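Local atomic coordinates of mandelate racemase/muconate lactonizing enzyme, C-terminal domain protein (Paracoccus denitrificans, PDB entry 4DWD), a protein that binds magnesium and belongs to the mandelate racemase/muconate lactonizing enzyme family, probably acting as a hydro-lyase. Residues L11-G16 against S25-I30; S130-N135 against A157-R162; A183-L188 against L217-F222. All blocks are in the same frame, centred on the assembly; numbering follows the deposited sequence. Where two conformers were deposited one is given.

Interaction 1. Residues L11-G16 against S25-I30; sequences LSVAMG and SAFVRI
Phe27 presents the edge of its ring to Val13 of the neighbouring strand and Met15 of the loop just after it. Val13 and Phe27 point to the same face of an antiparallel beta hairpin, and Met15 turns toward the partner strand from the loop. Val13 crosses the phenylalanine at about a right angle, and its CG2 lies 3.6 Å from Phe27 CD2. Met15, a selenomethionine, and Phe27 approach each other from opposite directions. Met15 SE is 4.0 Å from Phe27 CE2 and lies close to the ring plane, a Met-aromatic contact at the edge. The Met15 chain is bent at chi2 and chi3 (-74° and -77°), which brings the selenium back beside the ring. On the way Met15 CG passes Ser25 OG at 3.3 Å.

Four backbone hydrogen bonds fix this register. They join Leu11 with Phe27 and Val13 with Ser25, each pair in both directions. Leu11 N to Phe27 O measures 2.9 Å, and the return bond from Phe27 N is nearly straight, at 175°. Ser12 and Ala26 form the non-hydrogen-bonded pair between them. On their face a water accepts from Ser12 OG and donates to Ser25 O. Farther along, Leu11 CD1 lies over one face of the Arg29 guanidinium, whose NH2 forms a salt bridge with Glu9.

The hairpin belongs to the antiparallel sheet of the N-terminal domain. Strand 37-42 pairs with strand 24-32 on one side, and strand 368-372 pairs with strand 5-14 on the other. Phe336 meets the Phe27 ring almost perpendicularly. Ser12 and Ala26 pack on helix 49-63, while Val28 reaches both that helix and helix 90-110.

Interaction 2. Residues S130-N135 against A157-R162; sequences SSIGGN and AAVKIR
Arg162 and Ser131 meet at the carboxy-terminal end of two adjacent parallel strands. The strands belong to a beta-alpha-beta unit of the TIM-barrel-like domain, with helix 140-154 as the connection. Arg162 has the most surface buried here. Its chain bends at chi3 (-49°) and folds the guanidinium back over Gly133, with Gly133 CA 3.5 Å from Arg162 NH2 and over one face of the group. Arg162 NH1 donates to Ser131 OG at 3.0 Å, with the oxygen tilted 22° from the guanidinium plane. NH1 also forms a salt bridge with Asp327, and Ser131 OG a hydrogen bond with Glu324.

Ser131 OG lies 3.5 Å from Lys160 CE. Lys160 NZ is held by Tyr129 and by Glu223, which with Asp197 near Arg162 binds calcium in a structure of this protein, so this face of the strands borders the metal site.

Ser130 points to the other face, its OG bonded to Glu154. Its backbone takes part in the strand pairing: Ser130 O accepts from Lys160 N at 2.8 Å. Ile132 CD1 and Val159 CG1 pack together on this face, toward helix 140-154. Beyond the strand, Asn135 turns back to the second strand, while Asn135 OD1 accepts from Arg138. Arg162 O accepts from Asn135 N at 3.1 Å and from Asn135 ND2 at 2.9 Å.

Interaction 3. Residues A183-L188 against L217-F222; sequences AVRELL and LGYSWF
A single backbone oxygen, Leu217 O, is gripped by two nitrogens of one arginine. Arg185 approaches side-on with NE and NH2. Arg185 NE lies 2.8 Å from Leu217 O and NH2 lies 3.0 Å from it. The NE donor comes nearly in line with the carbonyl, while NH2 lies in the carbonyl plane. Neither bond is straight, with angles at hydrogen of 145° and 135°, as expected when two donors share one acceptor. The Arg185 chain leaves its helix with CG anti to the backbone N (chi1 166°) and then bends at chi2 and chi3. This turns the edge of the guanidinium to the loop. The third nitrogen, NH1, bonds to the carbonyls of Gly189 and Ala192.

Leu217 follows helix 204-216, which ends in a Schellman motif with Gly218, of positive phi, as its C-prime residue. The contact thus joins successive outer helices of the TIM-barrel-like domain, 174-188 and 204-216. With an alanine at position 185, Leu217 O would probably lose both arginine donors, the carbonyls of Gly189 and Ala192 their NH1 bonds, and the link between the two helices would weaken. The preceding residue, Val184, crosses Tyr219 at about a right angle. Val184 CB lies 3.7 Å from Tyr219 OH, which is hydrogen-bonded to Ala181 O. Arg209 of a second subunit bonds to the carbonyls of Gly218 and Tyr219.

On the barrel side Arg185 and Tyr219 both rest on strand 194-197, and Val184 and Tyr219 meet Ile161 of strand 158-162. Ala183 and Leu187 face helix 140-154.

Overall arrangement
The three contacts follow one another along the chain without overlap. Interaction 1 lies in the N-terminal domain's antiparallel sheet. Interactions 2 and 3 belong to the barrel domain and reach the same sheet. Their centres are about 11 Å apart, and they touch: Val159 packs on Leu188, and Lys160 on Trp221. Helix 174-188 is the next element after strand 158-162, so interaction 3 continues the barrel from interaction 2. Interaction 1 is about 25 Å from interaction 2 and 36 Å from interaction 3, centre to centre. Together they sample the two-domain plan of the enolase superfamily, with interaction 2 beside the metal-binding acids and interaction 3 at a subunit interface.

Interaction 1. Residues L11-G16 against S25-I30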
loop_
_atom_site.group_PDB
_atom_site.type_symbol
_atom_site.label_atom_id
_atom_site.label_comp_id
_atom_site.label_asym_id
_atom_site.label_seq_id
_atom_site.Cartn_x
_atom_site.Cartn_y
_atom_site.Cartn_z
ATOM N N LEU B 11 -4.215 -38.562 -29.398
ATOM C CA LEU B 11 -4.205 -38.560 -30.860
ATOM C C LEU B 11 -3.707 -37.235 -31.434
ATOM O O LEU B 11 -4.232 -36.164 -31.119
ATOM C CB LEU B 11 -5.625 -38.821 -31.379
ATOM C CG LEU B 11 -6.325 -40.111 -30.931
ATOM C CD1 LEU B 11 -7.749 -40.142 -31.454
ATOM C CD2 LEU B 11 -5.549 -41.348 -31.364
ATOM N N SER B 12 -2.690 -37.323 -32.290
ATOM C CA SER B 12 -2.209 -36.189 -33.063
ATOM C C SER B 12 -2.868 -36.300 -34.436
ATOM O O SER B 12 -2.679 -37.303 -35.139
ATOM C CB SER B 12 -0.681 -36.231 -33.182
ATOM O OG SER B 12 -0.198 -35.267 -34.106
ATOM N N VAL B 13 -3.649 -35.286 -34.806
ATOM C CA VAL B 13 -4.523 -35.367 -35.979
ATOM C C VAL B 13 -4.241 -34.260 -36.997
ATOM O O VAL B 13 -4.238 -33.074 -36.652
ATOM C CB VAL B 13 -6.009 -35.332 -35.544
ATOM C CG1 VAL B 13 -6.949 -35.457 -36.741
ATOM C CG2 VAL B 13 -6.295 -36.440 -34.530
ATOM N N ALA B 14 -3.999 -34.658 -38.248
ATOM C CA ALA B 14 -3.835 -33.734 -39.367
ATOM C C ALA B 14 -5.187 -33.113 -39.709
ATOM O O ALA B 14 -6.155 -33.835 -39.949
ATOM C CB ALA B 14 -3.254 -34.466 -40.572
HETATM N N MSE B 15 -5.255 -31.781 -39.720
HETATM C CA MSE B 15 -6.538 -31.078 -39.881
HETATM C C MSE B 15 -6.652 -30.366 -41.206
HETATM O O MSE B 15 -5.672 -29.817 -41.718
HETATM C CB MSE B 15 -6.653 -30.043 -38.762
HETATM C CG MSE B 15 -6.721 -30.703 -37.383
HETATM SE SE MSE B 15 -8.451 -31.556 -37.014
HETATM C CE MSE B 15 -9.492 -29.944 -36.594
ATOM N N GLY B 16 -7.862 -30.368 -41.762
ATOM C CA GLY B 16 -8.180 -29.619 -42.985
ATOM C C GLY B 16 -7.323 -30.004 -44.173
ATOM O O GLY B 16 -6.896 -31.155 -44.296
ATOM N N SER B 25 -3.692 -30.999 -34.762
ATOM C CA SER B 25 -4.379 -30.816 -33.504
ATOM C C SER B 25 -4.105 -31.984 -32.565
ATOM O O SER B 25 -3.532 -33.014 -32.965
ATOM C CB SER B 25 -5.876 -30.634 -33.750
ATOM O OG SER B 25 -6.096 -29.420 -34.443
ATOM N N ALA B 26 -4.491 -31.788 -31.310
ATOM C CA ALA B 26 -4.202 -32.735 -30.250
ATOM C C ALA B 26 -5.486 -33.084 -29.495
ATOM O O ALA B 26 -6.064 -32.245 -28.781
ATOM C CB ALA B 26 -3.153 -32.156 -29.315
ATOM N N PHE B 27 -5.932 -34.329 -29.663
ATOM C CA PHE B 27 -7.193 -34.770 -29.076
ATOM C C PHE B 27 -6.984 -35.917 -28.117
ATOM O O PHE B 27 -6.004 -36.661 -28.225
ATOM C CB PHE B 27 -8.199 -35.168 -30.169
ATOM C CG PHE B 27 -8.540 -34.047 -31.114
ATOM C CD1 PHE B 27 -9.241 -32.934 -30.661
ATOM C CD2 PHE B 27 -8.147 -34.098 -32.454
ATOM C CE1 PHE B 27 -9.564 -31.898 -31.529
ATOM C CE2 PHE B 27 -8.454 -33.058 -33.327
ATOM C CZ PHE B 27 -9.160 -31.952 -32.856
ATOM N N VAL B 28 -7.905 -36.033 -27.168
ATOM C CA VAL B 28 -7.954 -37.179 -26.270
ATOM C C VAL B 28 -9.303 -37.855 -26.485
ATOM O O VAL B 28 -10.350 -37.205 -26.425
ATOM C CB VAL B 28 -7.758 -36.764 -24.789
ATOM C CG1 VAL B 28 -7.962 -37.953 -23.862
ATOM C CG2 VAL B 28 -6.367 -36.188 -24.574
ATOM N N ARG B 29 -9.273 -39.157 -26.769
ATOM C CA ARG B 29 -10.495 -39.938 -26.872
ATOM C C ARG B 29 -10.559 -40.883 -25.684
ATOM O O ARG B 29 -9.651 -41.690 -25.481
ATOM C CB ARG B 29 -10.563 -40.712 -28.196
ATOM C CG ARG B 29 -11.785 -41.629 -28.266
ATOM C CD ARG B 29 -12.011 -42.221 -29.644
ATOM N NE ARG B 29 -10.866 -42.975 -30.125
ATOM C CZ ARG B 29 -10.654 -43.246 -31.412
ATOM N NH1 ARG B 29 -11.506 -42.813 -32.334
ATOM N NH2 ARG B 29 -9.586 -43.934 -31.780
ATOM N N ILE B 30 -11.615 -40.750 -24.887
ATOM C CA ILE B 30 -11.840 -41.649 -23.743
ATOM C C ILE B 30 -13.038 -42.543 -24.034
ATOM O O ILE B 30 -14.121 -42.052 -24.333
ATOM C CB ILE B 30 -12.020 -40.879 -22.410
ATOM C CG1 ILE B 30 -10.834 -39.924 -22.193
ATOM C CG2 ILE B 30 -12.160 -41.850 -21.234
ATOM C CD1 ILE B 30 -10.780 -39.221 -20.844
HETATM O O HOH W 1 -0.860 -32.802 -33.234
#

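Interaction 2. Residues S130-N135 against A157-R162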
loop_
_atom_site.group_PDB
_atom_site.type_symbol
_atom_site.label_atom_id
_atom_site.label_comp_id
_atom_site.label_asym_id
_atom_site.label_seq_id
_atom_site.Cartn_x
_atom_site.Cartn_y
_atom_site.Cartn_z
ATOM N N SER B 130 -14.924 -11.941 -35.054
ATOM C CA SER B 130 -13.921 -12.401 -36.004
ATOM C C SER B 130 -12.551 -12.033 -35.467
ATOM O O SER B 130 -12.234 -10.842 -35.308
ATOM C CB SER B 130 -14.126 -11.752 -37.376
ATOM O OG SER B 130 -15.377 -12.105 -37.933
ATOM N N SER B 131 -11.754 -13.058 -35.181
ATOM C CA SER B 131 -10.425 -12.888 -34.618
ATOM C C SER B 131 -9.426 -13.141 -35.745
ATOM O O SER B 131 -9.284 -14.273 -36.206
ATOM C CB SER B 131 -10.241 -13.870 -33.471
ATOM O OG SER B 131 -9.032 -13.630 -32.787
ATOM N N ILE B 132 -8.763 -12.071 -36.183
ATOM C CA ILE B 132 -7.972 -12.050 -37.416
ATOM C C ILE B 132 -6.499 -11.835 -37.097
ATOM O O ILE B 132 -6.096 -10.747 -36.661
ATOM C CB ILE B 132 -8.488 -10.937 -38.342
ATOM C CG1 ILE B 132 -10.005 -11.115 -38.529
ATOM C CG2 ILE B 132 -7.691 -10.902 -39.644
ATOM C CD1 ILE B 132 -10.706 -9.984 -39.231
ATOM N N GLY B 133 -5.696 -12.871 -37.322
ATOM C CA GLY B 133 -4.295 -12.858 -36.904
ATOM C C GLY B 133 -3.331 -12.475 -38.003
ATOM O O GLY B 133 -3.736 -12.229 -39.139
ATOM N N GLY B 134 -2.051 -12.429 -37.649
ATOM C CA GLY B 134 -0.977 -12.271 -38.622
ATOM C C GLY B 134 -0.825 -10.885 -39.213
ATOM O O GLY B 134 -0.354 -10.736 -40.336
ATOM N N ASN B 135 -1.209 -9.862 -38.462
ATOM C CA ASN B 135 -1.175 -8.510 -39.021
ATOM C C ASN B 135 0.154 -7.784 -38.918
ATOM O O ASN B 135 0.356 -6.763 -39.582
ATOM C CB ASN B 135 -2.330 -7.696 -38.460
ATOM C CG ASN B 135 -3.654 -8.252 -38.914
ATOM O OD1 ASN B 135 -3.919 -8.329 -40.117
ATOM N ND2 ASN B 135 -4.468 -8.709 -37.971
ATOM N N ALA B 157 -20.267 -9.744 -34.363
ATOM C CA ALA B 157 -20.679 -8.683 -33.450
ATOM C C ALA B 157 -19.515 -7.755 -33.090
ATOM O O ALA B 157 -19.731 -6.657 -32.577
ATOM C CB ALA B 157 -21.306 -9.282 -32.193
ATOM N N ALA B 158 -18.289 -8.227 -33.336
ATOM C CA ALA B 158 -17.049 -7.478 -33.080
ATOM C C ALA B 158 -15.925 -8.039 -33.942
ATOM O O ALA B 158 -16.046 -9.133 -34.484
ATOM C CB ALA B 158 -16.674 -7.528 -31.601
ATOM N N VAL B 159 -14.839 -7.283 -34.079
ATOM C CA VAL B 159 -13.650 -7.727 -34.815
ATOM C C VAL B 159 -12.436 -7.556 -33.912
ATOM O O VAL B 159 -12.347 -6.555 -33.214
ATOM C CB VAL B 159 -13.449 -6.881 -36.093
ATOM C CG1 VAL B 159 -12.091 -7.162 -36.725
ATOM C CG2 VAL B 159 -14.581 -7.158 -37.075
ATOM N N LYS B 160 -11.523 -8.528 -33.907
ATOM C CA LYS B 160 -10.248 -8.344 -33.204
ATOM C C LYS B 160 -9.134 -8.571 -34.195
ATOM O O LYS B 160 -9.120 -9.598 -34.878
ATOM C CB LYS B 160 -10.115 -9.316 -32.017
ATOM C CG LYS B 160 -8.884 -9.067 -31.150
ATOM C CD LYS B 160 -8.798 -9.992 -29.952
ATOM C CE LYS B 160 -8.197 -11.334 -30.334
ATOM N NZ LYS B 160 -8.319 -12.330 -29.229
ATOM N N ILE B 161 -8.226 -7.605 -34.289
ATOM C CA ILE B 161 -7.037 -7.740 -35.139
ATOM C C ILE B 161 -5.828 -8.081 -34.267
ATOM O O ILE B 161 -5.521 -7.376 -33.298
ATOM C CB ILE B 161 -6.791 -6.493 -36.029
ATOM C CG1 ILE B 161 -6.876 -5.182 -35.212
ATOM C CG2 ILE B 161 -7.819 -6.495 -37.155
ATOM C CD1 ILE B 161 -6.540 -3.926 -36.011
ATOM N N ARG B 162 -5.166 -9.184 -34.600
ATOM C CA ARG B 162 -4.044 -9.692 -33.794
ATOM C C ARG B 162 -2.758 -9.591 -34.583
ATOM O O ARG B 162 -2.761 -9.724 -35.809
ATOM C CB ARG B 162 -4.262 -11.161 -33.390
ATOM C CG ARG B 162 -5.697 -11.543 -33.053
ATOM C CD ARG B 162 -5.775 -12.884 -32.316
ATOM N NE ARG B 162 -4.993 -13.905 -33.010
ATOM C CZ ARG B 162 -5.436 -14.644 -34.027
ATOM N NH1 ARG B 162 -6.689 -14.522 -34.464
ATOM N NH2 ARG B 162 -4.622 -15.514 -34.605
#

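Interaction 3. Residues A183-L188 against L217-F222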
loop_
_atom_site.group_PDB
_atom_site.type_symbol
_atom_site.label_atom_id
_atom_site.label_comp_id
_atom_site.label_asym_id
_atom_site.label_seq_id
_atom_site.Cartn_x
_atom_site.Cartn_y
_atom_site.Cartn_z
ATOM N N ALA B 183 -6.779 2.310 -40.197
ATOM C CA ALA B 183 -7.389 1.864 -41.447
ATOM C C ALA B 183 -8.560 0.906 -41.198
ATOM O O ALA B 183 -9.564 0.930 -41.925
ATOM C CB ALA B 183 -6.343 1.217 -42.325
ATOM N N VAL B 184 -8.423 0.057 -40.177
ATOM C CA VAL B 184 -9.483 -0.880 -39.830
ATOM C C VAL B 184 -10.706 -0.144 -39.274
ATOM O O VAL B 184 -11.836 -0.472 -39.630
ATOM C CB VAL B 184 -8.971 -2.024 -38.910
ATOM C CG1 VAL B 184 -10.134 -2.873 -38.384
ATOM C CG2 VAL B 184 -7.989 -2.911 -39.690
ATOM N N ARG B 185 -10.481 0.868 -38.439
ATOM C CA ARG B 185 -11.596 1.703 -37.964
ATOM C C ARG B 185 -12.319 2.358 -39.147
ATOM O O ARG B 185 -13.547 2.397 -39.185
ATOM C CB ARG B 185 -11.105 2.747 -36.956
ATOM C CG ARG B 185 -12.102 3.871 -36.671
ATOM C CD ARG B 185 -13.401 3.376 -36.051
ATOM N NE ARG B 185 -13.183 2.881 -34.694
ATOM C CZ ARG B 185 -14.018 2.090 -34.021
ATOM N NH1 ARG B 185 -15.157 1.660 -34.560
ATOM N NH2 ARG B 185 -13.694 1.726 -32.789
ATOM N N GLU B 186 -11.552 2.865 -40.107
ATOM C CA GLU B 186 -12.154 3.525 -41.266
ATOM C C GLU B 186 -12.989 2.554 -42.102
ATOM O O GLU B 186 -14.063 2.907 -42.609
ATOM C CB GLU B 186 -11.076 4.220 -42.104
ATOM C CG GLU B 186 -10.490 5.419 -41.367
ATOM C CD GLU B 186 -9.394 6.150 -42.107
ATOM O OE1 GLU B 186 -9.165 5.866 -43.304
ATOM O OE2 GLU B 186 -8.774 7.036 -41.479
ATOM N N LEU B 187 -12.501 1.327 -42.235
ATOM C CA LEU B 187 -13.250 0.287 -42.938
ATOM C C LEU B 187 -14.571 -0.058 -42.259
ATOM O O LEU B 187 -15.621 -0.122 -42.908
ATOM C CB LEU B 187 -12.398 -0.981 -43.072
ATOM C CG LEU B 187 -13.085 -2.254 -43.574
ATOM C CD1 LEU B 187 -13.333 -2.159 -45.073
ATOM C CD2 LEU B 187 -12.253 -3.483 -43.242
ATOM N N LEU B 188 -14.511 -0.296 -40.953
ATOM C CA LEU B 188 -15.637 -0.871 -40.227
ATOM C C LEU B 188 -16.676 0.156 -39.794
ATOM O O LEU B 188 -17.818 -0.195 -39.501
ATOM C CB LEU B 188 -15.143 -1.681 -39.026
ATOM C CG LEU B 188 -14.288 -2.893 -39.395
ATOM C CD1 LEU B 188 -13.839 -3.584 -38.123
ATOM C CD2 LEU B 188 -15.026 -3.864 -40.321
ATOM N N LEU B 217 -9.036 6.081 -31.358
ATOM C CA LEU B 217 -9.768 5.373 -32.406
ATOM C C LEU B 217 -10.968 4.606 -31.866
ATOM O O LEU B 217 -11.583 3.844 -32.600
ATOM C CB LEU B 217 -8.823 4.407 -33.115
ATOM C CG LEU B 217 -7.747 5.059 -33.985
ATOM C CD1 LEU B 217 -6.677 4.039 -34.341
ATOM C CD2 LEU B 217 -8.362 5.681 -35.250
ATOM N N GLY B 218 -11.278 4.766 -30.578
ATOM C CA GLY B 218 -12.466 4.160 -29.993
ATOM C C GLY B 218 -12.439 2.650 -29.883
ATOM O O GLY B 218 -13.488 2.023 -29.785
ATOM N N TYR B 219 -11.250 2.048 -29.900
ATOM C CA TYR B 219 -11.179 0.590 -29.751
ATOM C C TYR B 219 -11.739 0.160 -28.401
ATOM O O TYR B 219 -11.684 0.921 -27.426
ATOM C CB TYR B 219 -9.742 0.069 -29.961
ATOM C CG TYR B 219 -9.394 -0.210 -31.418
ATOM C CD1 TYR B 219 -9.498 0.793 -32.394
ATOM C CD2 TYR B 219 -8.952 -1.478 -31.817
ATOM C CE1 TYR B 219 -9.199 0.534 -33.727
ATOM C CE2 TYR B 219 -8.642 -1.754 -33.148
ATOM C CZ TYR B 219 -8.762 -0.745 -34.100
ATOM O OH TYR B 219 -8.463 -1.042 -35.416
ATOM N N SER B 220 -12.244 -1.070 -28.361
ATOM C CA SER B 220 -12.933 -1.555 -27.169
ATOM C C SER B 220 -12.045 -2.276 -26.169
ATOM O O SER B 220 -12.229 -2.126 -24.962
ATOM C CB SER B 220 -14.147 -2.398 -27.550
ATOM O OG SER B 220 -15.171 -1.547 -28.023
ATOM N N TRP B 221 -11.071 -3.030 -26.651
ATOM C CA TRP B 221 -10.129 -3.693 -25.752
ATOM C C TRP B 221 -8.795 -3.871 -26.391
ATOM O O TRP B 221 -8.669 -3.787 -27.621
ATOM C CB TRP B 221 -10.678 -5.006 -25.168
ATOM C CG TRP B 221 -10.620 -6.245 -26.013
ATOM C CD1 TRP B 221 -9.656 -7.251 -25.970
ATOM C CD2 TRP B 221 -11.591 -6.675 -27.013
ATOM N NE1 TRP B 221 -9.969 -8.264 -26.846
ATOM C CE2 TRP B 221 -11.131 -7.975 -27.502
ATOM C CE3 TRP B 221 -12.776 -6.145 -27.515
ATOM C CZ2 TRP B 221 -11.830 -8.683 -28.475
ATOM C CZ3 TRP B 221 -13.470 -6.872 -28.493
ATOM C CH2 TRP B 221 -13.006 -8.107 -28.958
ATOM N N PHE B 222 -7.802 -4.128 -25.545
ATOM C CA PHE B 222 -6.378 -4.149 -25.916
ATOM C C PHE B 222 -5.768 -5.360 -25.235
ATOM O O PHE B 222 -5.552 -5.353 -24.025
ATOM C CB PHE B 222 -5.749 -2.838 -25.427
ATOM C CG PHE B 222 -4.307 -2.590 -25.836
ATOM C CD1 PHE B 222 -3.700 -3.202 -26.950
ATOM C CD2 PHE B 222 -3.567 -1.640 -25.124
ATOM C CE1 PHE B 222 -2.380 -2.886 -27.304
ATOM C CE2 PHE B 222 -2.253 -1.337 -25.471
ATOM C CZ PHE B 222 -1.658 -1.947 -26.559
#